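Local coordinates for protein putative xanthine dehydrogenase YAGS fad-binding subunit (Escherichia coli, PDB 5G5G) that binds a pterin cytosine dinucleotide and a molybdenum centre, and is probably the catalytic subunit of a periplasmic aldehyde oxidase, at residues A637-L642 with E660-A665; C523-E528 with L566-S571; D164-F169 with H288-A293. All blocks are in the same frame, centred on the assembly; numbering follows the deposited sequence. Where two conformers were deposited one is given.

Contact 1: A637-L642 with E660-A665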
ATOM      1  N   ALA C 637     -12.976   0.581  -1.320  1.00 11.66           N
ATOM      2  CA  ALA C 637     -14.209   1.246  -1.665  1.00 11.85           C
ATOM      3  C   ALA C 637     -13.996   2.383  -2.677  1.00 12.30           C
ATOM      4  O   ALA C 637     -14.900   2.624  -3.513  1.00 13.16           O
ATOM      5  CB  ALA C 637     -14.928   1.789  -0.431  1.00 11.65           C
ATOM      6  N   LEU C 638     -12.881   3.128  -2.534  1.00 11.96           N
ATOM      7  CA  LEU C 638     -12.748   4.420  -3.150  1.00 12.89           C
ATOM      8  C   LEU C 638     -11.675   4.636  -4.178  1.00 13.65           C
ATOM      9  O   LEU C 638     -11.748   5.613  -4.936  1.00 13.69           O
ATOM     10  CB  LEU C 638     -12.612   5.494  -2.086  1.00 13.40           C
ATOM     11  CG  LEU C 638     -13.800   5.598  -1.151  1.00 14.03           C
ATOM     12  CD1 LEU C 638     -13.635   6.686  -0.132  1.00 14.79           C
ATOM     13  CD2 LEU C 638     -15.103   5.860  -1.898  1.00 14.30           C
ATOM     14  N   MET C 639     -10.685   3.768  -4.211  1.00 13.16           N
ATOM     15  CA  MET C 639      -9.502   4.054  -5.051  1.00 13.75           C
ATOM     16  C   MET C 639      -8.744   2.868  -5.610  1.00 13.62           C
ATOM     17  O   MET C 639      -8.107   3.029  -6.660  1.00 15.25           O
ATOM     18  CB  MET C 639      -8.549   4.989  -4.277  1.00 15.09           C
ATOM     19  CG  MET C 639      -8.051   4.400  -2.970  1.00 15.88           C
ATOM     20  SD  MET C 639      -7.008   5.510  -1.984  1.00 16.44           S
ATOM     21  CE  MET C 639      -8.210   6.555  -1.189  1.00 17.85           C
ATOM     22  N   GLU C 640      -8.788   1.696  -4.983  1.00 13.04           N
ATOM     23  CA  GLU C 640      -7.950   0.561  -5.389  1.00 12.52           C
ATOM     24  C   GLU C 640      -8.513  -0.222  -6.560  1.00 13.04           C
ATOM     25  O   GLU C 640      -9.686  -0.655  -6.566  1.00 12.66           O
ATOM     26  CB  GLU C 640      -7.791  -0.388  -4.216  1.00 12.29           C
ATOM     27  CG  GLU C 640      -6.869   0.103  -3.174  1.00 12.15           C
ATOM     28  CD  GLU C 640      -6.620  -0.839  -2.007  1.00 12.21           C
ATOM     29  OE1 GLU C 640      -6.379  -2.068  -2.217  1.00 12.20           O
ATOM     30  OE2 GLU C 640      -6.585  -0.347  -0.853  1.00 12.50           O
ATOM     31  N   GLU C 641      -7.727  -0.344  -7.615  1.00 13.02           N
ATOM     32  CA  GLU C 641      -8.076  -1.220  -8.720  1.00 13.93           C
ATOM     33  C   GLU C 641      -6.816  -1.527  -9.536  1.00 13.26           C
ATOM     34  O   GLU C 641      -6.129  -0.609  -9.958  1.00 13.30           O
ATOM     35  CB  GLU C 641      -9.122  -0.560  -9.624  1.00 15.30           C
ATOM     36  CG  GLU C 641      -9.260  -1.217 -10.985  1.00 17.65           C
ATOM     37  CD  GLU C 641     -10.498  -0.777 -11.763  1.00 20.36           C
ATOM     38  OE1 GLU C 641     -11.152   0.236 -11.390  1.00 19.93           O
ATOM     39  OE2 GLU C 641     -10.807  -1.462 -12.775  1.00 22.29           O
ATOM     40  N   LEU C 642      -6.571  -2.811  -9.796  1.00 12.72           N
ATOM     41  CA  LEU C 642      -5.577  -3.175 -10.820  1.00 13.25           C
ATOM     42  C   LEU C 642      -6.306  -3.087 -12.167  1.00 14.05           C
ATOM     43  O   LEU C 642      -7.159  -3.914 -12.464  1.00 14.66           O
ATOM     44  CB  LEU C 642      -5.044  -4.585 -10.617  1.00 12.86           C
ATOM     45  CG  LEU C 642      -4.118  -4.799  -9.405  1.00 12.71           C
ATOM     46  CD1 LEU C 642      -3.922  -6.281  -9.078  1.00 12.61           C
ATOM     47  CD2 LEU C 642      -2.772  -4.147  -9.620  1.00 12.98           C
ATOM     48  N   GLU C 660      -3.492   2.855  -6.164  1.00 14.36           N
ATOM     49  CA  GLU C 660      -3.564   3.858  -5.135  1.00 15.40           C
ATOM     50  C   GLU C 660      -4.139   3.294  -3.870  1.00 13.84           C
ATOM     51  O   GLU C 660      -5.281   2.821  -3.864  1.00 13.46           O
ATOM     52  CB  GLU C 660      -4.377   5.080  -5.570  1.00 18.04           C
ATOM     53  CG  GLU C 660      -3.798   5.798  -6.757  1.00 22.64           C
ATOM     54  CD  GLU C 660      -4.629   7.008  -7.181  1.00 28.55           C
ATOM     55  OE1 GLU C 660      -5.674   7.301  -6.547  1.00 35.54           O
ATOM     56  OE2 GLU C 660      -4.250   7.662  -8.167  1.00 36.55           O
ATOM     57  N   VAL C 661      -3.347   3.390  -2.798  1.00 13.03           N
ATOM     58  CA  VAL C 661      -3.777   3.049  -1.451  1.00 12.19           C
ATOM     59  C   VAL C 661      -3.953   4.298  -0.638  1.00 12.02           C
ATOM     60  O   VAL C 661      -3.466   5.351  -1.000  1.00 12.18           O
ATOM     61  CB  VAL C 661      -2.822   2.083  -0.738  1.00 13.27           C
ATOM     62  CG1 VAL C 661      -2.675   0.835  -1.593  1.00 13.80           C
ATOM     63  CG2 VAL C 661      -1.476   2.747  -0.389  1.00 13.48           C
ATOM     64  N   PRO C 662      -4.694   4.232   0.475  1.00 11.31           N
ATOM     65  CA  PRO C 662      -4.969   5.451   1.209  1.00 11.53           C
ATOM     66  C   PRO C 662      -3.709   6.064   1.826  1.00 10.96           C
ATOM     67  O   PRO C 662      -2.817   5.337   2.192  1.00 11.27           O
ATOM     68  CB  PRO C 662      -5.863   4.967   2.335  1.00 11.58           C
ATOM     69  CG  PRO C 662      -6.621   3.836   1.700  1.00 11.38           C
ATOM     70  CD  PRO C 662      -5.541   3.132   0.955  1.00 11.27           C
ATOM     71  N   VAL C 663      -3.694   7.384   1.867  1.00 11.36           N
ATOM     72  CA  VAL C 663      -2.604   8.155   2.426  1.00 11.84           C
ATOM     73  C   VAL C 663      -3.104   8.888   3.686  1.00 11.96           C
ATOM     74  O   VAL C 663      -4.335   8.945   3.967  1.00 11.43           O
ATOM     75  CB  VAL C 663      -2.026   9.183   1.417  1.00 12.48           C
ATOM     76  CG1 VAL C 663      -1.395   8.464   0.219  1.00 12.78           C
ATOM     77  CG2 VAL C 663      -3.100  10.184   0.976  1.00 13.08           C
ATOM     78  N   HIS C 664      -2.167   9.472   4.427  1.00 11.59           N
ATOM     79  CA  HIS C 664      -2.543  10.173   5.671  1.00 12.56           C
ATOM     80  C   HIS C 664      -3.742  11.093   5.530  1.00 12.93           C
ATOM     81  O   HIS C 664      -4.686  11.015   6.343  1.00 12.99           O
ATOM     82  CB  HIS C 664      -1.413  10.985   6.237  1.00 12.95           C
ATOM     83  CG  HIS C 664      -0.486  10.252   7.137  1.00 13.46           C
ATOM     84  ND1 HIS C 664      -0.716  10.162   8.495  1.00 13.69           N
ATOM     85  CD2 HIS C 664       0.753   9.711   6.925  1.00 13.72           C
ATOM     86  CE1 HIS C 664       0.324   9.583   9.073  1.00 14.41           C
ATOM     87  NE2 HIS C 664       1.242   9.313   8.144  1.00 13.59           N
ATOM     88  N   ALA C 665      -3.737  11.914   4.478  1.00 13.27           N
ATOM     89  CA  ALA C 665      -4.771  12.893   4.230  1.00 13.94           C
ATOM     90  C   ALA C 665      -6.187  12.297   4.013  1.00 13.62           C
ATOM     91  O   ALA C 665      -7.168  13.009   4.144  1.00 13.54           O
ATOM     92  CB  ALA C 665      -4.382  13.789   3.085  1.00 14.54           C
TER
HETATM   93  O   HOH W   1      -5.784   2.131  -7.810  1.00 14.57           O
HETATM   94  O   HOH W   2      -7.895   5.940  -7.631  1.00 37.09           O
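The sulfur of Met639 lies over one face of the Val661–Pro662 peptide, with SD 3.6 Å from both Val661 C and Pro662 N, and also reaches the proline ring at CD. Toward that ring Glu640 sends a single carboxylate oxygen, OE2, 4.1 Å from Pro662 CD, the two side chains crossing at about a right angle. Met639 CG stands between its backbone N and carbonyl carbon (chi1 60°), turning the chain toward the loop, and the bend at chi3 (80°) swings CE toward Pro662 CA. The Glu660 carbonyl oxygen meets two methylenes, Met639 CG at 3.3 Å and Glu640 CG at 3.2 Å; it is buried and has no hydrogen-bond partner. Both pieces belong to a molybdopterin cofactor-binding domain, and water joins them where the chain leaves helical geometry at Met639, after helix 619-638, beside the loop preceding strand 669-674. One water donates to Met639 O (2.7 Å) while accepting from Glu641 N and Glu660 N (2.9 Å); a second connects Met639 O to Glu660 OE1. With an alanine at Met639, the peptide face would probably lose its sulfur cover and the Glu660 carbonyl part of its packing. Glu640 OE1 is hydrogen-bonded to Tyr659 OH, and its OE2 forms a salt bridge to a basic side chain of another subunit. The loop lies against two partner proteins, with the Val661 side chain about 9 Å, nearest atoms, from a bound Fe2S2 cluster.

Contact 2: C523-E528 with L566-S571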
ATOM      1  N   CYS C 523       2.390 -23.991  28.768  1.00 17.65           N
ATOM      2  CA  CYS C 523       2.439 -23.446  30.100  1.00 18.54           C
ATOM      3  C   CYS C 523       1.729 -24.342  31.116  1.00 19.25           C
ATOM      4  O   CYS C 523       2.152 -24.374  32.262  1.00 19.48           O
ATOM      5  CB  CYS C 523       1.900 -22.018  30.163  1.00 18.38           C
ATOM      6  SG  CYS C 523       2.935 -20.811  29.351  1.00 18.42           S
ATOM      7  N   MET C 524       0.669 -25.048  30.733  1.00 19.72           N
ATOM      8  CA  MET C 524      -0.016 -25.927  31.670  1.00 21.02           C
ATOM      9  C   MET C 524       0.917 -27.081  32.051  1.00 21.59           C
ATOM     10  O   MET C 524       1.013 -27.445  33.243  1.00 21.22           O
ATOM     11  CB  MET C 524      -1.311 -26.495  31.112  1.00 22.01           C
ATOM     12  CG  MET C 524      -2.443 -25.493  31.100  1.00 23.01           C
ATOM     13  SD  MET C 524      -2.906 -24.952  32.789  1.00 26.48           S
ATOM     14  CE  MET C 524      -3.594 -26.413  33.503  1.00 27.63           C
ATOM     15  N   LYS C 525       1.677 -27.584  31.068  1.00 20.86           N
ATOM     16  CA  LYS C 525       2.696 -28.587  31.375  1.00 22.10           C
ATOM     17  C   LYS C 525       3.833 -28.002  32.240  1.00 21.69           C
ATOM     18  O   LYS C 525       4.292 -28.634  33.220  1.00 21.89           O
ATOM     19  CB  LYS C 525       3.237 -29.201  30.087  1.00 23.06           C
ATOM     20  CG  LYS C 525       4.320 -30.253  30.253  1.00 24.67           C
ATOM     21  CD  LYS C 525       3.813 -31.506  30.925  1.00 27.16           C
ATOM     22  CE  LYS C 525       4.959 -32.486  31.007  1.00 30.31           C
ATOM     23  NZ  LYS C 525       4.449 -33.841  31.375  1.00 33.48           N
ATOM     24  N   LEU C 526       4.255 -26.792  31.925  1.00 20.45           N
ATOM     25  CA  LEU C 526       5.333 -26.155  32.692  1.00 20.67           C
ATOM     26  C   LEU C 526       4.903 -25.904  34.136  1.00 21.00           C
ATOM     27  O   LEU C 526       5.696 -26.105  35.060  1.00 21.64           O
ATOM     28  CB  LEU C 526       5.802 -24.871  32.017  1.00 19.96           C
ATOM     29  CG  LEU C 526       6.964 -24.099  32.634  1.00 20.24           C
ATOM     30  CD1 LEU C 526       8.182 -24.983  32.798  1.00 21.30           C
ATOM     31  CD2 LEU C 526       7.273 -22.909  31.751  1.00 19.81           C
ATOM     32  N   ARG C 527       3.643 -25.540  34.328  1.00 20.77           N
ATOM     33  CA  ARG C 527       3.103 -25.395  35.681  1.00 21.61           C
ATOM     34  C   ARG C 527       3.170 -26.717  36.439  1.00 22.81           C
ATOM     35  O   ARG C 527       3.529 -26.715  37.601  1.00 24.21           O
ATOM     36  CB  ARG C 527       1.671 -24.841  35.691  1.00 21.21           C
ATOM     37  CG  ARG C 527       1.585 -23.346  35.377  1.00 20.71           C
ATOM     38  CD  ARG C 527       0.209 -22.989  34.837  1.00 20.05           C
ATOM     39  NE  ARG C 527      -0.804 -23.217  35.880  1.00 20.86           N
ATOM     40  CZ  ARG C 527      -1.499 -22.291  36.541  1.00 21.17           C
ATOM     41  NH1 ARG C 527      -1.339 -20.982  36.313  1.00 21.09           N
ATOM     42  NH2 ARG C 527      -2.387 -22.698  37.450  1.00 22.11           N
ATOM     43  N   GLU C 528       2.811 -27.821  35.784  1.00 23.12           N
ATOM     44  CA  GLU C 528       2.947 -29.151  36.386  0.53 24.68           C
ATOM     45  C   GLU C 528       4.388 -29.450  36.779  1.00 24.91           C
ATOM     46  O   GLU C 528       4.636 -29.954  37.864  1.00 25.24           O
ATOM     47  CB  GLU C 528       2.398 -30.247  35.466  0.53 25.55           C
ATOM     48  CG  GLU C 528       0.892 -30.182  35.288  0.53 26.47           C
ATOM     49  CD  GLU C 528       0.337 -31.383  34.547  0.53 27.92           C
ATOM     50  OE1 GLU C 528       0.194 -32.479  35.178  0.53 30.28           O
ATOM     51  OE2 GLU C 528       0.072 -31.223  33.347  0.53 28.17           O
ATOM     52  N   LEU C 566      13.560 -25.317  33.434  1.00 28.68           N
ATOM     53  CA  LEU C 566      12.464 -26.243  33.206  1.00 27.14           C
ATOM     54  C   LEU C 566      11.872 -25.914  31.843  1.00 25.37           C
ATOM     55  O   LEU C 566      11.601 -24.726  31.549  1.00 23.72           O
ATOM     56  CB  LEU C 566      11.424 -26.135  34.309  1.00 27.17           C
ATOM     57  CG  LEU C 566      11.847 -26.611  35.700  1.00 28.19           C
ATOM     58  CD1 LEU C 566      10.830 -26.196  36.766  1.00 28.34           C
ATOM     59  CD2 LEU C 566      12.104 -28.128  35.738  1.00 29.02           C
ATOM     60  N   THR C 567      11.707 -26.945  31.001  1.00 24.14           N
ATOM     61  CA  THR C 567      11.288 -26.755  29.625  1.00 23.23           C
ATOM     62  C   THR C 567      10.076 -27.628  29.310  1.00 22.54           C
ATOM     63  O   THR C 567      10.094 -28.828  29.596  1.00 23.02           O
ATOM     64  CB  THR C 567      12.429 -27.120  28.642  1.00 23.86           C
ATOM     65  OG1 THR C 567      13.520 -26.225  28.851  1.00 23.48           O
ATOM     66  CG2 THR C 567      11.965 -27.022  27.188  1.00 23.46           C
ATOM     67  N   ALA C 568       9.038 -27.022  28.739  1.00 21.19           N
ATOM     68  CA  ALA C 568       7.849 -27.721  28.314  1.00 20.67           C
ATOM     69  C   ALA C 568       7.671 -27.464  26.844  1.00 19.82           C
ATOM     70  O   ALA C 568       7.877 -26.343  26.387  1.00 19.26           O
ATOM     71  CB  ALA C 568       6.643 -27.235  29.093  1.00 21.10           C
ATOM     72  N   GLU C 569       7.274 -28.477  26.101  1.00 19.97           N
ATOM     73  CA  GLU C 569       6.967 -28.329  24.678  1.00 20.30           C
ATOM     74  C   GLU C 569       5.698 -29.091  24.399  1.00 19.86           C
ATOM     75  O   GLU C 569       5.633 -30.316  24.614  1.00 20.33           O
ATOM     76  CB  GLU C 569       8.092 -28.871  23.824  1.00 21.42           C
ATOM     77  CG  GLU C 569       7.806 -28.750  22.349  1.00 22.21           C
ATOM     78  CD  GLU C 569       9.028 -28.993  21.510  1.00 23.82           C
ATOM     79  OE1 GLU C 569      10.164 -28.938  22.014  1.00 25.33           O
ATOM     80  OE2 GLU C 569       8.839 -29.250  20.335  1.00 25.01           O
ATOM     81  N   GLU C 570       4.678 -28.370  23.992  1.00 18.94           N
ATOM     82  CA  GLU C 570       3.370 -28.984  23.757  1.00 19.53           C
ATOM     83  C   GLU C 570       2.656 -28.300  22.606  1.00 18.57           C
ATOM     84  O   GLU C 570       2.965 -27.205  22.245  1.00 17.43           O
ATOM     85  CB  GLU C 570       2.469 -28.882  25.014  1.00 20.06           C
ATOM     86  CG  GLU C 570       3.002 -29.509  26.283  1.00 21.17           C
ATOM     87  CD  GLU C 570       3.033 -31.026  26.292  1.00 22.80           C
ATOM     88  OE1 GLU C 570       2.149 -31.649  25.667  1.00 24.08           O
ATOM     89  OE2 GLU C 570       3.899 -31.575  26.995  1.00 22.93           O
ATOM     90  N   SER C 571       1.639 -28.979  22.112  1.00 19.59           N
ATOM     91  CA  SER C 571       0.731 -28.442  21.138  1.00 19.54           C
ATOM     92  C   SER C 571      -0.713 -28.557  21.620  1.00 19.37           C
ATOM     93  O   SER C 571      -1.039 -29.409  22.444  1.00 19.93           O
ATOM     94  CB  SER C 571       0.865 -29.193  19.825  1.00 20.80           C
ATOM     95  OG  SER C 571       2.135 -28.909  19.250  1.00 23.13           O
TER
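Leu526 and Lys525 carry the helix side of this contact, meeting Leu566, Ala568 and Glu570, whose side chains all start toward the helix from one face of the strand. The leucine has its CG trans to the backbone N (chi1 -177°), and with chi2 at 55° this turns CD1 onto Leu566, 3.8 Å from its CB and 3.6 Å from its O; the two leucine side chains cross obliquely. Nearer the backbone, Leu526 CB rests 3.9 Å from Ala568 CB. The small methyl also lies 3.7 Å from Leu526 N, so the helix backbone itself comes close to the strand here. Lys525 begins toward the strand and then bends at chi2, which carries its amine away. Its CG touches Ala568 CB and lies 3.5 Å from Glu570 OE2. Glu570 is folded as well, at chi2, and its CG meets Lys525 CB at 3.8 Å; the aliphatic parts of the two chains lie against each other. The segments 523-528 and 566-571 run roughly antiparallel, at 146°, their axes 7.2 Å apart at closest: this is the packing of a helix on a mixed sheet, familiar from layered alpha/beta structures. Helix 472-484 and the neighbouring strand 447-453 extend the apolar layer, supplying Leu484 and Val451 to Leu526. Lys525 NZ and Glu570 OE2 stay 5.0 Å apart, so their opposite charges may attract at a distance, but packing, mostly of carbon, probably contributes more to joining these segments.

Contact 3: D164-F169 with H288-A293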
ATOM      1  N   ASP C 164     -36.828 -23.871  -1.584  1.00 22.99           N
ATOM      2  CA  ASP C 164     -37.188 -23.623  -2.967  1.00 22.88           C
ATOM      3  C   ASP C 164     -36.959 -22.141  -3.271  1.00 21.72           C
ATOM      4  O   ASP C 164     -37.874 -21.343  -3.149  1.00 20.43           O
ATOM      5  CB  ASP C 164     -38.630 -24.016  -3.161  1.00 24.49           C
ATOM      6  CG  ASP C 164     -39.160 -23.709  -4.543  1.00 25.47           C
ATOM      7  OD1 ASP C 164     -38.413 -23.417  -5.490  1.00 25.81           O
ATOM      8  OD2 ASP C 164     -40.388 -23.738  -4.654  1.00 26.99           O
ATOM      9  N   PHE C 165     -35.721 -21.791  -3.641  1.00 20.15           N
ATOM     10  CA  PHE C 165     -35.392 -20.391  -3.914  1.00 19.63           C
ATOM     11  C   PHE C 165     -36.311 -19.785  -4.990  1.00 20.81           C
ATOM     12  O   PHE C 165     -36.867 -18.711  -4.808  1.00 20.67           O
ATOM     13  CB  PHE C 165     -33.913 -20.150  -4.282  1.00 18.72           C
ATOM     14  CG  PHE C 165     -33.725 -18.747  -4.772  1.00 18.23           C
ATOM     15  CD1 PHE C 165     -33.706 -17.711  -3.863  1.00 17.58           C
ATOM     16  CD2 PHE C 165     -33.797 -18.466  -6.139  1.00 18.75           C
ATOM     17  CE1 PHE C 165     -33.671 -16.393  -4.281  1.00 17.76           C
ATOM     18  CE2 PHE C 165     -33.778 -17.157  -6.588  1.00 18.51           C
ATOM     19  CZ  PHE C 165     -33.722 -16.120  -5.665  1.00 17.90           C
ATOM     20  N   ASP C 166     -36.472 -20.474  -6.101  1.00 22.27           N
ATOM     21  CA  ASP C 166     -37.141 -19.857  -7.259  1.00 23.99           C
ATOM     22  C   ASP C 166     -38.588 -19.548  -6.932  1.00 24.10           C
ATOM     23  O   ASP C 166     -39.106 -18.481  -7.247  1.00 23.87           O
ATOM     24  CB  ASP C 166     -37.121 -20.790  -8.470  1.00 26.26           C
ATOM     25  CG  ASP C 166     -35.736 -20.988  -9.030  1.00 27.63           C
ATOM     26  OD1 ASP C 166     -34.904 -20.121  -8.903  1.00 26.86           O
ATOM     27  OD2 ASP C 166     -35.512 -22.049  -9.628  1.00 33.13           O
ATOM     28  N   GLY C 167     -39.247 -20.526  -6.317  1.00 23.91           N
ATOM     29  CA  GLY C 167     -40.620 -20.364  -5.899  1.00 23.76           C
ATOM     30  C   GLY C 167     -40.805 -19.241  -4.913  1.00 22.31           C
ATOM     31  O   GLY C 167     -41.749 -18.446  -5.052  1.00 22.36           O
ATOM     32  N   ALA C 168     -39.923 -19.171  -3.921  1.00 20.47           N
ATOM     33  CA  ALA C 168     -40.054 -18.210  -2.843  1.00 19.64           C
ATOM     34  C   ALA C 168     -39.776 -16.793  -3.383  1.00 18.95           C
ATOM     35  O   ALA C 168     -40.370 -15.831  -2.948  1.00 18.89           O
ATOM     36  CB  ALA C 168     -39.105 -18.548  -1.690  1.00 19.24           C
ATOM     37  N   PHE C 169     -38.849 -16.695  -4.311  1.00 18.37           N
ATOM     38  CA  PHE C 169     -38.475 -15.387  -4.879  1.00 18.18           C
ATOM     39  C   PHE C 169     -39.674 -14.811  -5.628  1.00 18.79           C
ATOM     40  O   PHE C 169     -40.004 -13.637  -5.453  1.00 18.80           O
ATOM     41  CB  PHE C 169     -37.305 -15.504  -5.839  1.00 18.01           C
ATOM     42  CG  PHE C 169     -36.800 -14.173  -6.332  1.00 17.48           C
ATOM     43  CD1 PHE C 169     -36.072 -13.333  -5.522  1.00 16.61           C
ATOM     44  CD2 PHE C 169     -37.136 -13.732  -7.631  1.00 17.99           C
ATOM     45  CE1 PHE C 169     -35.588 -12.122  -5.998  1.00 16.21           C
ATOM     46  CE2 PHE C 169     -36.655 -12.521  -8.109  1.00 17.73           C
ATOM     47  CZ  PHE C 169     -35.844 -11.728  -7.310  1.00 16.74           C
ATOM     48  N   HIS C 288     -24.009 -11.900  -8.693  1.00 14.58           N
ATOM     49  CA  HIS C 288     -25.440 -11.716  -8.972  1.00 15.25           C
ATOM     50  C   HIS C 288     -26.223 -12.094  -7.713  1.00 14.82           C
ATOM     51  O   HIS C 288     -26.146 -13.245  -7.263  1.00 14.58           O
ATOM     52  CB  HIS C 288     -25.820 -12.573 -10.172  1.00 16.56           C
ATOM     53  CG  HIS C 288     -27.211 -12.346 -10.653  1.00 18.09           C
ATOM     54  ND1 HIS C 288     -27.909 -13.291 -11.370  1.00 20.08           N
ATOM     55  CD2 HIS C 288     -28.043 -11.293 -10.506  1.00 18.60           C
ATOM     56  CE1 HIS C 288     -29.115 -12.814 -11.664  1.00 20.55           C
ATOM     57  NE2 HIS C 288     -29.216 -11.599 -11.150  1.00 19.46           N
ATOM     58  N   LEU C 289     -26.972 -11.132  -7.164  0.50 14.70           N
ATOM     59  CA  LEU C 289     -27.718 -11.298  -5.921  0.50 14.50           C
ATOM     60  C   LEU C 289     -29.199 -11.084  -6.178  0.50 15.04           C
ATOM     61  O   LEU C 289     -29.594 -10.048  -6.743  0.50 14.77           O
ATOM     62  CB  LEU C 289     -27.228 -10.298  -4.885  0.50 14.34           C
ATOM     63  CG  LEU C 289     -26.017 -10.805  -4.116  0.50 13.83           C
ATOM     64  CD1 LEU C 289     -25.266  -9.656  -3.466  0.50 13.98           C
ATOM     65  CD2 LEU C 289     -26.435 -11.785  -3.042  0.50 14.04           C
ATOM     66  N   ARG C 290     -30.002 -12.063  -5.765  1.00 15.15           N
ATOM     67  CA  ARG C 290     -31.454 -11.983  -5.874  1.00 16.00           C
ATOM     68  C   ARG C 290     -31.982 -12.277  -4.461  1.00 15.68           C
ATOM     69  O   ARG C 290     -31.760 -13.385  -3.928  1.00 15.66           O
ATOM     70  CB  ARG C 290     -31.981 -12.969  -6.893  1.00 17.54           C
ATOM     71  CG  ARG C 290     -31.343 -12.784  -8.272  1.00 19.04           C
ATOM     72  CD  ARG C 290     -31.629 -13.998  -9.120  1.00 20.82           C
ATOM     73  NE  ARG C 290     -32.961 -13.937  -9.595  1.00 23.29           N
ATOM     74  CZ  ARG C 290     -33.675 -14.979 -10.068  1.00 26.40           C
ATOM     75  NH1 ARG C 290     -33.170 -16.238 -10.092  1.00 27.06           N
ATOM     76  NH2 ARG C 290     -34.908 -14.766 -10.524  1.00 26.67           N
ATOM     77  N   ILE C 291     -32.608 -11.281  -3.842  1.00 15.06           N
ATOM     78  CA  ILE C 291     -33.100 -11.409  -2.468  1.00 15.03           C
ATOM     79  C   ILE C 291     -34.536 -10.941  -2.389  1.00 15.63           C
ATOM     80  O   ILE C 291     -34.864  -9.875  -2.848  1.00 15.42           O
ATOM     81  CB  ILE C 291     -32.268 -10.616  -1.452  1.00 14.74           C
ATOM     82  CG1 ILE C 291     -30.760 -10.757  -1.780  1.00 14.78           C
ATOM     83  CG2 ILE C 291     -32.591 -11.089  -0.043  1.00 14.73           C
ATOM     84  CD1 ILE C 291     -29.813 -10.014  -0.860  1.00 14.93           C
ATOM     85  N   GLY C 292     -35.383 -11.762  -1.758  1.00 15.61           N
ATOM     86  CA  GLY C 292     -36.767 -11.415  -1.535  1.00 16.40           C
ATOM     87  C   GLY C 292     -37.173 -11.525  -0.099  1.00 16.40           C
ATOM     88  O   GLY C 292     -36.634 -12.378   0.639  1.00 16.18           O
ATOM     89  N   ALA C 293     -38.122 -10.674   0.287  1.00 16.89           N
ATOM     90  CA  ALA C 293     -38.669 -10.651   1.640  1.00 17.22           C
ATOM     91  C   ALA C 293     -40.189 -10.609   1.606  1.00 18.45           C
ATOM     92  O   ALA C 293     -40.802 -10.254   0.599  1.00 18.69           O
ATOM     93  CB  ALA C 293     -38.155  -9.421   2.388  1.00 16.63           C
TER
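Two phenylalanines one helical turn apart, Phe165 and Phe169, pack against Arg290 on the strand, and aromatic contacts with a cation dominate. Both have CG anti to the backbone N (chi1 170° and -174°), bringing both rings onto the arginine. The Phe169 ring takes Arg290 NE over one face, an off-centre cation-pi contact with CZ 4.7 Å from the ring centroid; the guanidinium plane is turned 58° from the ring. Phe165 approaches a face of the guanidinium, its CE2 3.7 Å from Arg290 NH1. Apolar contacts join the same groups: Arg290 CB lies 3.8 Å from both Phe165 CZ and Phe169 CE1. Toward the backbone, Phe169 presents an edge to Ile291 N, while Phe165 CE1 comes 3.6 Å from Arg290 O. No hydrogen bond crosses the contact; at the helix start the N-cap Asp164 accepts from Gly167 N through OD1 (3.1 Å), from above its carboxylate plane. Helix 165-171 sits on one side of the sheet, Phe165 and Ala168 touching strand 299-310, while Leu289 and Ile291 pack on helix 354-372. Asp166 OD1 lies 4.4 Å from Arg290 NH1, beyond a salt bridge. The arginine is probably held by its two aromatic neighbours, with Asp166 and Asp177 offering only weaker, longer-range compensation.

Along the chain contact 3 comes first, contact 2 next and contact 1 last, each closing before the following one opens. Contacts 1 and 2 belong to the same molybdopterin cofactor-binding domain yet lie on opposite sides of the chain's centre, their own centres 46 Å apart; contact 3, in the other such domain, is 35 Å from contact 1 and 54 Å from contact 2, centre to centre. Contacts 2 and 3 each set a helix on a different mixed sheet, whereas contact 1 joins the end region of helix 619-638 to a loop at the interface with two other chains. A backbone bond from Leu642 reaches Asp184, just beyond strand 174-182, so contact 1 probably bridges the two domains near the interface.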